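Local coordinates for protein serpin-12 (Manduca sexta, PDB 6CJ7) that controls the prophenoloxidase activation system in larval hemolymph, probably by trapping serine proteases in the manner of an inhibitory serpin, at residues N169-K174 against A318-V323. Sequence-based numbering, arbitrary orientation.
Sequences NAVYFK and ALHSAV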
# COMPACT_ATOMS: atom_id res chain seq x y z
N ASN A 169 2.19 8.84 4.81
CA ASN A 169 2.66 8.06 3.67
C ASN A 169 1.43 7.67 2.88
O ASN A 169 0.59 6.91 3.38
CB ASN A 169 3.45 6.83 4.11
CG ASN A 169 4.71 7.20 4.86
OD1 ASN A 169 4.69 7.40 6.09
ND2 ASN A 169 5.81 7.33 4.12
N ALA A 170 1.29 8.24 1.70
CA ALA A 170 0.10 8.06 0.88
C ALA A 170 0.50 7.57 -0.49
O ALA A 170 1.61 7.85 -0.97
CB ALA A 170 -0.67 9.38 0.78
N VAL A 171 -0.38 6.81 -1.13
CA VAL A 171 -0.07 6.30 -2.47
C VAL A 171 -1.35 6.18 -3.28
O VAL A 171 -2.40 5.77 -2.77
CB VAL A 171 0.70 4.96 -2.41
CG1 VAL A 171 -0.14 3.88 -1.79
CG2 VAL A 171 1.17 4.56 -3.81
N TYR A 172 -1.26 6.57 -4.55
CA TYR A 172 -2.35 6.47 -5.52
C TYR A 172 -1.83 5.76 -6.76
O TYR A 172 -0.76 6.10 -7.27
CB TYR A 172 -2.87 7.85 -5.91
CG TYR A 172 -3.73 7.88 -7.16
CD1 TYR A 172 -4.99 7.30 -7.16
CD2 TYR A 172 -3.31 8.53 -8.30
CE1 TYR A 172 -5.79 7.34 -8.30
CE2 TYR A 172 -4.11 8.57 -9.45
CZ TYR A 172 -5.35 7.98 -9.43
OH TYR A 172 -6.15 8.02 -10.55
N PHE A 173 -2.59 4.78 -7.26
CA PHE A 173 -2.22 4.13 -8.51
C PHE A 173 -3.42 4.03 -9.44
O PHE A 173 -4.49 3.58 -9.03
CB PHE A 173 -1.65 2.72 -8.31
CG PHE A 173 -1.18 2.07 -9.59
CD1 PHE A 173 -2.00 1.20 -10.30
CD2 PHE A 173 0.08 2.34 -10.09
CE1 PHE A 173 -1.58 0.61 -11.48
CE2 PHE A 173 0.51 1.76 -11.27
CZ PHE A 173 -0.31 0.89 -11.97
N LYS A 174 -3.22 4.43 -10.70
CA LYS A 174 -4.14 4.11 -11.78
C LYS A 174 -3.28 3.84 -13.00
O LYS A 174 -2.57 4.73 -13.47
CB LYS A 174 -5.12 5.26 -12.05
CG LYS A 174 -6.38 4.84 -12.85
CD LYS A 174 -6.12 4.70 -14.32
CE LYS A 174 -7.32 4.09 -15.02
NZ LYS A 174 -6.96 3.69 -16.40
N ALA A 318 0.56 8.58 12.96
CA ALA A 318 1.14 7.85 11.84
C ALA A 318 -0.02 7.50 10.92
O ALA A 318 -0.88 6.68 11.29
CB ALA A 318 1.88 6.59 12.30
N LEU A 319 -0.07 8.13 9.75
CA LEU A 319 -1.25 8.10 8.90
C LEU A 319 -0.88 7.58 7.52
O LEU A 319 0.14 8.00 6.94
CB LEU A 319 -1.86 9.50 8.78
CG LEU A 319 -2.18 10.16 10.12
CD1 LEU A 319 -2.65 11.60 9.94
CD2 LEU A 319 -3.24 9.34 10.83
N HIS A 320 -1.71 6.68 7.00
CA HIS A 320 -1.49 6.06 5.70
C HIS A 320 -2.76 6.14 4.87
O HIS A 320 -3.86 5.89 5.37
CB HIS A 320 -1.08 4.59 5.86
CG HIS A 320 -1.01 3.83 4.56
ND1 HIS A 320 -0.32 4.29 3.46
CD2 HIS A 320 -1.56 2.64 4.20
CE1 HIS A 320 -0.46 3.42 2.47
NE2 HIS A 320 -1.19 2.41 2.89
N SER A 321 -2.62 6.49 3.60
CA SER A 321 -3.75 6.45 2.68
C SER A 321 -3.34 5.72 1.42
O SER A 321 -2.21 5.87 0.94
CB SER A 321 -4.25 7.85 2.32
OG SER A 321 -5.34 7.76 1.41
N ALA A 322 -4.27 4.96 0.86
CA ALA A 322 -3.99 4.15 -0.32
C ALA A 322 -5.21 4.19 -1.23
O ALA A 322 -6.33 3.94 -0.77
CB ALA A 322 -3.68 2.69 0.06
N VAL A 323 -5.00 4.53 -2.50
CA VAL A 323 -6.09 4.58 -3.49
C VAL A 323 -5.66 3.78 -4.70
O VAL A 323 -4.60 4.04 -5.28
CB VAL A 323 -6.43 6.03 -3.91
CG1 VAL A 323 -7.50 6.01 -5.01
CG2 VAL A 323 -6.91 6.86 -2.72
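Asn169 to Tyr172 run parallel to His320 to Val323, with the strand axes 4.7 Å apart and five backbone hydrogen bonds zipping the edges from Asn169 N to Phe173 N. These are neighbouring strands of the central serpin β-sheet, conventionally s3A and s5A of sheet A. Their direct pairing marks the native form, in which the reactive-centre loop is not inserted; in inhibitory serpins that loop, once cleaved, enters between them as an extra strand.

Asn169, Val171, His320 and Ala322 share the face turned to helix 40-51, and here a side chain reinforces the ladder. With CG anti to its backbone N (chi1 172°), His320 swings its imidazole forward along its own strand and across to Asn169, and ND1 donates to Asn169 O at 2.8 Å, the N-H...O angle being 161°. The acceptor lies near the ring plane. Ser321 N, at 3.2 Å, binds the same Asn169 O from the opposite face of the carbonyl plane, while His320 NE2 accepts from the backbone of Ser39, fixing the ring's rotation between sheet and helix start, in the serpin shutter region. A leucine at His320 lacks both nitrogens, and would probably leave Asn169 O one donor short and the Ser39 amide without its acceptor. Asn169 turns its own amide elsewhere, ND2 hydrogen-bonded to Asn97 OD1.

The other face carries Ala170, Ser321, Tyr172 and Val323. Ser321 OG is hydrogen-bonded to Asp280 OD2, and its CB lies 4.2 Å from Ala170 CB. Val323 CG1 lies at the edge of the Tyr172 ring, near its plane, 3.5 Å from Tyr172 CD1.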